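Long-range contact in type I modular polyketide synthase (Streptomyces albus subsp. albus, PDB 6IYT), which probably loads ethylmalonyl extender units from coenzyme A onto the synthase as an acyltransferase domain of the salinomycin assembly line: residues Ser319-Leu332 and Ala363-Ser375. Numbering follows the deposited sequence.
Sequences SHCAQVDPLHERIL and ASYWFENCRRPVS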
ATOM      1  N   SER A 319       7.288  -0.349  19.895  1.00  7.26           N
ATOM      2  CA  SER A 319       7.274  -1.761  19.569  1.00  7.99           C
ATOM      3  C   SER A 319       8.632  -2.136  18.979  1.00  7.47           C
ATOM      4  O   SER A 319       9.501  -1.277  18.793  1.00  8.19           O
ATOM      5  CB  SER A 319       6.138  -2.068  18.573  1.00  8.07           C
ATOM      6  OG  SER A 319       6.053  -1.047  17.605  1.00 11.13           O
ATOM      7  N   HIS A 320       8.856  -3.418  18.793  1.00  7.01           N
ATOM      8  CA  HIS A 320      10.035  -3.904  18.096  1.00  6.55           C
ATOM      9  C   HIS A 320      11.314  -3.620  18.892  1.00  7.61           C
ATOM     10  O   HIS A 320      12.376  -3.429  18.319  1.00  9.73           O
ATOM     11  CB  HIS A 320      10.130  -3.284  16.685  1.00  7.75           C
ATOM     12  CG  HIS A 320       8.934  -3.555  15.837  1.00  6.82           C
ATOM     13  ND1 HIS A 320       8.565  -4.832  15.482  1.00  7.57           N
ATOM     14  CD2 HIS A 320       7.906  -2.754  15.461  1.00  8.76           C
ATOM     15  CE1 HIS A 320       7.416  -4.795  14.828  1.00  7.73           C
ATOM     16  NE2 HIS A 320       6.965  -3.562  14.862  1.00  7.99           N
ATOM     17  N   CYS A 321      11.180  -3.583  20.198  1.00  6.89           N
ATOM     18  CA  CYS A 321      12.308  -3.523  21.103  1.00  7.29           C
ATOM     19  C   CYS A 321      11.901  -4.110  22.459  1.00  7.70           C
ATOM     20  O   CYS A 321      10.783  -4.625  22.605  1.00  6.92           O
ATOM     21  CB  CYS A 321      12.786  -2.075  21.257  1.00  7.76           C
ATOM     22  SG  CYS A 321      11.652  -1.043  22.166  1.00  8.48           S
ATOM     23  N   ALA A 322      12.824  -4.085  23.428  1.00  7.33           N
ATOM     24  CA  ALA A 322      12.599  -4.732  24.730  1.00  8.30           C
ATOM     25  C   ALA A 322      11.439  -4.145  25.530  1.00  7.96           C
ATOM     26  O   ALA A 322      10.980  -4.752  26.493  1.00  8.00           O
ATOM     27  CB  ALA A 322      13.874  -4.675  25.563  1.00  9.41           C
ATOM     28  N   GLN A 323      10.953  -2.969  25.150  1.00  7.49           N
ATOM     29  CA  GLN A 323       9.751  -2.407  25.822  1.00  6.43           C
ATOM     30  C   GLN A 323       8.557  -3.323  25.736  1.00  6.96           C
ATOM     31  O   GLN A 323       7.671  -3.255  26.584  1.00  6.22           O
ATOM     32  CB  GLN A 323       9.365  -1.039  25.262  1.00  6.89           C
ATOM     33  CG  GLN A 323      10.337   0.073  25.660  1.00  7.11           C
ATOM     34  CD  GLN A 323       9.754   1.476  25.491  1.00  7.27           C
ATOM     35  OE1 GLN A 323       8.520   1.698  25.604  1.00  7.01           O
ATOM     36  NE2 GLN A 323      10.633   2.442  25.247  1.00  7.68           N
ATOM     37  N   VAL A 324       8.520  -4.182  24.727  1.00  7.33           N
ATOM     38  CA  VAL A 324       7.391  -5.073  24.605  1.00  8.85           C
ATOM     39  C   VAL A 324       7.564  -6.353  25.428  1.00  8.95           C
ATOM     40  O   VAL A 324       6.597  -7.040  25.678  1.00  7.69           O
ATOM     41  CB  VAL A 324       7.022  -5.413  23.151  1.00 12.86           C
ATOM     42  CG1 VAL A 324       6.881  -4.149  22.316  1.00 12.58           C
ATOM     43  CG2 VAL A 324       8.018  -6.321  22.542  1.00 18.22           C
ATOM     44  N   ASP A 325       8.765  -6.610  25.959  1.00  9.02           N
ATOM     45  CA  ASP A 325       8.940  -7.826  26.763  1.00  9.35           C
ATOM     46  C   ASP A 325       7.999  -7.944  27.975  1.00  9.38           C
ATOM     47  O   ASP A 325       7.477  -9.026  28.244  1.00  8.91           O
ATOM     48  CB  ASP A 325      10.385  -8.033  27.180  1.00 10.05           C
ATOM     49  CG  ASP A 325      11.238  -8.586  26.046  1.00 13.64           C
ATOM     50  OD1 ASP A 325      10.736  -9.444  25.265  1.00 17.57           O
ATOM     51  OD2 ASP A 325      12.385  -8.145  25.907  1.00 16.69           O
ATOM     52  N   PRO A 326       7.784  -6.841  28.713  1.00  8.91           N
ATOM     53  CA  PRO A 326       6.937  -6.970  29.884  1.00  9.53           C
ATOM     54  C   PRO A 326       5.520  -7.309  29.532  1.00  9.60           C
ATOM     55  O   PRO A 326       4.715  -7.578  30.432  1.00 10.67           O
ATOM     56  CB  PRO A 326       7.007  -5.589  30.533  1.00 11.93           C
ATOM     57  CG  PRO A 326       8.310  -5.027  30.106  1.00 12.21           C
ATOM     58  CD  PRO A 326       8.605  -5.609  28.753  1.00 10.23           C
ATOM     59  N   LEU A 327       5.155  -7.120  28.271  1.00  7.81           N
ATOM     60  CA  LEU A 327       3.789  -7.378  27.829  1.00  8.99           C
ATOM     61  C   LEU A 327       3.569  -8.780  27.293  1.00  8.02           C
ATOM     62  O   LEU A 327       2.469  -9.127  26.946  1.00  6.43           O
ATOM     63  CB  LEU A 327       3.367  -6.379  26.760  1.00 10.08           C
ATOM     64  CG  LEU A 327       3.427  -4.926  27.191  1.00 11.55           C
ATOM     65  CD1 LEU A 327       2.872  -4.040  26.088  1.00 12.79           C
ATOM     66  CD2 LEU A 327       2.683  -4.726  28.498  1.00 15.02           C
ATOM     67  N   HIS A 328       4.618  -9.581  27.254  1.00  8.04           N
ATOM     68  CA  HIS A 328       4.587 -10.897  26.630  1.00  7.97           C
ATOM     69  C   HIS A 328       3.407 -11.743  27.122  1.00  7.93           C
ATOM     70  O   HIS A 328       2.634 -12.281  26.323  1.00  7.96           O
ATOM     71  CB  HIS A 328       5.886 -11.600  26.937  1.00  9.55           C
ATOM     72  CG  HIS A 328       6.103 -12.847  26.154  1.00 10.69           C
ATOM     73  ND1 HIS A 328       7.286 -13.554  26.210  1.00 13.95           N
ATOM     74  CD2 HIS A 328       5.288 -13.536  25.324  1.00  9.44           C
ATOM     75  CE1 HIS A 328       7.208 -14.594  25.399  1.00 12.27           C
ATOM     76  NE2 HIS A 328       5.989 -14.628  24.883  1.00 10.85           N
ATOM     77  N   GLU A 329       3.329 -11.938  28.425  1.00  8.26           N
ATOM     78  CA  GLU A 329       2.285 -12.799  29.018  1.00  8.94           C
ATOM     79  C   GLU A 329       0.864 -12.298  28.673  1.00  7.45           C
ATOM     80  O   GLU A 329      -0.034 -13.091  28.322  1.00  7.83           O
ATOM     81  CB  GLU A 329       2.470 -12.869  30.534  1.00 11.35           C
ATOM     82  CG  GLU A 329       3.665 -13.701  30.951  1.00 13.57           C
ATOM     83  CD  GLU A 329       4.999 -13.081  30.556  1.00 15.95           C
ATOM     84  OE1 GLU A 329       5.876 -13.850  30.070  1.00 17.07           O
ATOM     85  OE2 GLU A 329       5.166 -11.843  30.741  1.00 18.43           O
ATOM     86  N   ARG A 330       0.675 -10.997  28.763  1.00  6.52           N
ATOM     87  CA  ARG A 330      -0.615 -10.402  28.437  1.00  6.85           C
ATOM     88  C   ARG A 330      -0.996 -10.594  26.957  1.00  6.09           C
ATOM     89  O   ARG A 330      -2.137 -10.817  26.625  1.00  5.61           O
ATOM     90  CB  ARG A 330      -0.647  -8.929  28.837  1.00  9.15           C
ATOM     91  CG  ARG A 330      -0.711  -8.749  30.327  1.00 12.09           C
ATOM     92  CD  ARG A 330      -0.393  -7.335  30.756  1.00 18.55           C
ATOM     93  NE  ARG A 330      -1.532  -6.453  30.596  1.00 28.03           N
ATOM     94  CZ  ARG A 330      -1.516  -5.182  30.973  1.00 33.04           C
ATOM     95  NH1 ARG A 330      -0.433  -4.675  31.515  1.00 38.34           N
ATOM     96  NH2 ARG A 330      -2.594  -4.437  30.814  1.00 25.49           N
ATOM     97  N   ILE A 331      -0.002 -10.483  26.090  1.00  5.77           N
ATOM     98  CA  ILE A 331      -0.262 -10.624  24.672  1.00  6.05           C
ATOM     99  C   ILE A 331      -0.710 -12.048  24.369  1.00  6.51           C
ATOM    100  O   ILE A 331      -1.688 -12.255  23.646  1.00  6.63           O
ATOM    101  CB  ILE A 331       0.967 -10.230  23.823  1.00  5.70           C
ATOM    102  CG1 ILE A 331       1.151  -8.704  23.854  1.00  5.75           C
ATOM    103  CG2 ILE A 331       0.820 -10.740  22.403  1.00  5.88           C
ATOM    104  CD1 ILE A 331       2.566  -8.237  23.506  1.00  6.08           C
ATOM    105  N   LEU A 332      -0.063 -13.037  24.985  1.00  6.26           N
ATOM    106  CA  LEU A 332      -0.464 -14.449  24.751  1.00  6.73           C
ATOM    107  C   LEU A 332      -1.875 -14.725  25.247  1.00  7.27           C
ATOM    108  O   LEU A 332      -2.655 -15.392  24.572  1.00  7.29           O
ATOM    109  CB  LEU A 332       0.518 -15.425  25.381  1.00  7.06           C
ATOM    110  CG  LEU A 332       1.964 -15.400  24.927  1.00  7.40           C
ATOM    111  CD1 LEU A 332       2.744 -16.537  25.563  1.00  7.32           C
ATOM    112  CD2 LEU A 332       2.085 -15.481  23.394  1.00  8.54           C
ATOM    113  N   ALA A 363      -0.856 -17.009  18.546  1.00  6.57           N
ATOM    114  CA  ALA A 363      -0.557 -15.915  19.510  1.00  6.21           C
ATOM    115  C   ALA A 363       0.940 -15.670  19.662  1.00  6.08           C
ATOM    116  O   ALA A 363       1.372 -14.509  19.777  1.00  5.70           O
ATOM    117  CB  ALA A 363      -1.190 -16.190  20.852  1.00  6.09           C
ATOM    118  N   SER A 364       1.728 -16.750  19.714  1.00  6.63           N
ATOM    119  CA  SER A 364       3.192 -16.634  19.840  1.00  7.93           C
ATOM    120  C   SER A 364       3.790 -15.891  18.668  1.00  6.73           C
ATOM    121  O   SER A 364       4.717 -15.058  18.822  1.00  6.09           O
ATOM    122  CB  SER A 364       3.848 -18.018  19.964  1.00 11.19           C
ATOM    123  OG  SER A 364       3.702 -18.498  21.295  1.00 24.74           O
ATOM    124  N   TYR A 365       3.263 -16.150  17.492  1.00  6.30           N
ATOM    125  CA  TYR A 365       3.687 -15.379  16.297  1.00  5.26           C
ATOM    126  C   TYR A 365       3.389 -13.897  16.428  1.00  5.08           C
ATOM    127  O   TYR A 365       4.227 -13.083  16.116  1.00  5.52           O
ATOM    128  CB  TYR A 365       3.043 -15.912  15.048  1.00  5.07           C
ATOM    129  CG  TYR A 365       3.573 -15.260  13.815  1.00  4.70           C
ATOM    130  CD1 TYR A 365       4.760 -15.701  13.228  1.00  5.22           C
ATOM    131  CD2 TYR A 365       2.971 -14.123  13.302  1.00  5.40           C
ATOM    132  CE1 TYR A 365       5.312 -15.037  12.144  1.00  5.02           C
ATOM    133  CE2 TYR A 365       3.546 -13.417  12.256  1.00  4.70           C
ATOM    134  CZ  TYR A 365       4.635 -13.947  11.603  1.00  5.12           C
ATOM    135  OH  TYR A 365       5.220 -13.235  10.606  1.00  6.43           O
ATOM    136  N   TRP A 366       2.199 -13.546  16.894  1.00  4.24           N
ATOM    137  CA  TRP A 366       1.829 -12.160  16.992  1.00  4.54           C
ATOM    138  C   TRP A 366       2.578 -11.423  18.106  1.00  5.50           C
ATOM    139  O   TRP A 366       2.922 -10.257  17.934  1.00  5.85           O
ATOM    140  CB  TRP A 366       0.339 -11.989  17.127  1.00  4.09           C
ATOM    141  CG  TRP A 366      -0.395 -12.427  15.907  1.00  4.22           C
ATOM    142  CD1 TRP A 366      -1.195 -13.529  15.788  1.00  4.20           C
ATOM    143  CD2 TRP A 366      -0.240 -11.898  14.586  1.00  3.90           C
ATOM    144  NE1 TRP A 366      -1.543 -13.726  14.485  1.00  4.07           N
ATOM    145  CE2 TRP A 366      -0.929 -12.770  13.710  1.00  4.39           C
ATOM    146  CE3 TRP A 366       0.521 -10.862  14.045  1.00  4.10           C
ATOM    147  CZ2 TRP A 366      -0.962 -12.575  12.346  1.00  3.75           C
ATOM    148  CZ3 TRP A 366       0.467 -10.641  12.664  1.00  3.90           C
ATOM    149  CH2 TRP A 366      -0.287 -11.477  11.838  1.00  3.69           C
ATOM    150  N   PHE A 367       3.062 -12.166  19.112  1.00  4.70           N
ATOM    151  CA  PHE A 367       4.028 -11.596  20.017  1.00  5.60           C
ATOM    152  C   PHE A 367       5.366 -11.314  19.319  1.00  5.76           C
ATOM    153  O   PHE A 367       5.888 -10.227  19.410  1.00  5.55           O
ATOM    154  CB  PHE A 367       4.278 -12.465  21.226  1.00  5.81           C
ATOM    155  CG  PHE A 367       5.372 -11.934  22.110  1.00  6.57           C
ATOM    156  CD1 PHE A 367       5.157 -10.800  22.867  1.00  6.96           C
ATOM    157  CD2 PHE A 367       6.649 -12.434  22.015  1.00  7.12           C
ATOM    158  CE1 PHE A 367       6.199 -10.219  23.589  1.00  7.28           C
ATOM    159  CE2 PHE A 367       7.697 -11.901  22.784  1.00  7.78           C
ATOM    160  CZ  PHE A 367       7.465 -10.778  23.558  1.00  7.13           C
ATOM    161  N   GLU A 368       5.907 -12.303  18.614  1.00  5.47           N
ATOM    162  CA  GLU A 368       7.174 -12.111  17.906  1.00  6.10           C
ATOM    163  C   GLU A 368       7.057 -10.978  16.887  1.00  5.61           C
ATOM    164  O   GLU A 368       7.979 -10.175  16.722  1.00  5.00           O
ATOM    165  CB  GLU A 368       7.586 -13.398  17.206  1.00  7.29           C
ATOM    166  CG  GLU A 368       7.953 -14.543  18.148  1.00  9.34           C
ATOM    167  CD  GLU A 368       9.167 -14.242  18.993  1.00 14.79           C
ATOM    168  OE1 GLU A 368      10.221 -13.863  18.409  1.00 16.19           O
ATOM    169  OE2 GLU A 368       9.089 -14.451  20.245  1.00 14.87           O
ATOM    170  N   ASN A 369       5.913 -10.895  16.218  1.00  5.58           N
ATOM    171  CA  ASN A 369       5.687  -9.824  15.236  1.00  5.56           C
ATOM    172  C   ASN A 369       5.847  -8.422  15.844  1.00  7.29           C
ATOM    173  O   ASN A 369       6.420  -7.540  15.204  1.00  8.69           O
ATOM    174  CB  ASN A 369       4.328  -9.992  14.599  1.00  5.85           C
ATOM    175  CG  ASN A 369       3.869  -8.767  13.853  1.00  6.23           C
ATOM    176  OD1 ASN A 369       3.225  -7.859  14.445  1.00  7.38           O
ATOM    177  ND2 ASN A 369       4.069  -8.767  12.563  1.00  5.67           N
ATOM    178  N   CYS A 370       5.428  -8.227  17.098  1.00  6.30           N
ATOM    179  CA  CYS A 370       5.576  -6.912  17.704  1.00  8.02           C
ATOM    180  C   CYS A 370       6.826  -6.743  18.549  1.00  6.21           C
ATOM    181  O   CYS A 370       7.224  -5.631  18.831  1.00  6.50           O
ATOM    182  CB  CYS A 370       4.346  -6.513  18.471  1.00  9.38           C
ATOM    183  SG  CYS A 370       4.017  -7.435  19.965  1.00 12.02           S
ATOM    184  N   ARG A 371       7.543  -7.830  18.785  1.00  5.76           N
ATOM    185  CA  ARG A 371       8.798  -7.779  19.568  1.00  5.68           C
ATOM    186  C   ARG A 371      10.030  -7.683  18.717  1.00  6.94           C
ATOM    187  O   ARG A 371      10.968  -6.939  19.047  1.00  8.02           O
ATOM    188  CB  ARG A 371       8.889  -9.003  20.497  1.00  6.21           C
ATOM    189  CG  ARG A 371      10.224  -9.139  21.213  1.00  6.54           C
ATOM    190  CD  ARG A 371      10.473  -8.011  22.200  1.00  9.29           C
ATOM    191  NE  ARG A 371      11.823  -8.072  22.797  1.00  9.90           N
ATOM    192  CZ  ARG A 371      12.930  -7.537  22.264  1.00 10.96           C
ATOM    193  NH1 ARG A 371      14.076  -7.586  22.948  1.00 14.56           N
ATOM    194  NH2 ARG A 371      12.929  -6.980  21.059  1.00 10.88           N
ATOM    195  N   ARG A 372      10.090  -8.463  17.662  1.00  7.50           N
ATOM    196  CA  ARG A 372      11.303  -8.532  16.847  1.00  8.11           C
ATOM    197  C   ARG A 372      11.387  -7.355  15.900  1.00  8.73           C
ATOM    198  O   ARG A 372      10.378  -6.941  15.336  1.00  7.40           O
ATOM    199  CB  ARG A 372      11.339  -9.812  16.065  1.00 12.19           C
ATOM    200  CG  ARG A 372      11.216 -11.053  16.935  1.00 14.12           C
ATOM    201  CD  ARG A 372      12.586 -11.599  17.349  1.00 21.24           C
ATOM    202  NE  ARG A 372      13.103 -10.984  18.566  1.00 26.51           N
ATOM    203  CZ  ARG A 372      12.823 -11.408  19.805  1.00 29.61           C
ATOM    204  NH1 ARG A 372      13.401 -10.832  20.857  1.00 26.32           N
ATOM    205  NH2 ARG A 372      11.958 -12.384  19.995  1.00 24.81           N
ATOM    206  N   PRO A 373      12.605  -6.899  15.622  1.00 10.00           N
ATOM    207  CA  PRO A 373      12.832  -5.994  14.472  1.00 10.94           C
ATOM    208  C   PRO A 373      12.267  -6.545  13.184  1.00  9.76           C
ATOM    209  O   PRO A 373      12.273  -7.765  12.956  1.00 11.97           O
ATOM    210  CB  PRO A 373      14.374  -5.893  14.390  1.00 12.53           C
ATOM    211  CG  PRO A 373      14.880  -7.067  15.169  1.00 15.50           C
ATOM    212  CD  PRO A 373      13.871  -7.304  16.258  1.00 12.78           C
ATOM    213  N   VAL A 374      11.759  -5.661  12.360  1.00  7.20           N
ATOM    214  CA  VAL A 374      11.161  -6.036  11.083  1.00  7.14           C
ATOM    215  C   VAL A 374      12.273  -6.243  10.052  1.00  7.69           C
ATOM    216  O   VAL A 374      12.908  -5.281   9.598  1.00  7.86           O
ATOM    217  CB  VAL A 374      10.177  -4.947  10.603  1.00  7.16           C
ATOM    218  CG1 VAL A 374       9.363  -5.445   9.404  1.00  6.89           C
ATOM    219  CG2 VAL A 374       9.238  -4.536  11.726  1.00  7.61           C
ATOM    220  N   SER A 375      12.364  -7.455   9.541  1.00  7.60           N
ATOM    221  CA  SER A 375      13.360  -7.779   8.546  1.00  9.56           C
ATOM    222  C   SER A 375      12.796  -7.620   7.152  1.00  9.38           C
ATOM    223  O   SER A 375      12.589  -8.589   6.459  1.00 11.00           O
ATOM    224  CB  SER A 375      13.855  -9.207   8.741  1.00 12.43           C
ATOM    225  OG  SER A 375      14.468  -9.335   9.983  1.00 19.65           O
TER
HETATM  226  O   HOH W   1       5.543 -16.443  22.810  1.00 11.54           O
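His320 and Arg371 bring their CA atoms within 4.3 Å where helix 363-371 ends, while helix 328-332 crosses that helix at 136°, with 9.4 Å between the segment axes. Two bonds set His320 against the helix end: its backbone N donates to Cys370 O (2.7 Å), and its ring ND1 donates to Arg372 O at 2.8 Å; that oxygen lies near the imidazole plane, whereas ND1 stands above the plane of the carbonyl. The imidazole is further confined by Cys370 O over one face and by Val374 CG2 over the other, a CH-pi contact. With ND1 donating, NE2 points to Ser213 OG, to which it is hydrogen-bonded. Farther along, the rings of His328 and Phe367 stack face to face, centroids 3.7 Å apart and planes at 7°. Phe367 CG lies anti to its backbone N (chi1 175°), which carries the ring across to His328, and Ile331 CD1 meets the edge of the Phe367 ring, 3.7 Å from Phe367 CD1. A water joins His328 NE2 to Ser364 OG. Between these sites Arg371 NE forms a salt bridge with Asp325 OD1 (3.0 Å), though its hydrogen bonds to the carboxylate are weak, the guanidinium lying over the Cys321-Ala322 peptide. Ser213 belongs to a GxSxG sequence, so the His320-Ser213 pair is consistent with the Ser-His catalytic dyad of malonyl-CoA-type acyltransferases, its histidine oriented by the carbonyl following helix 363-371.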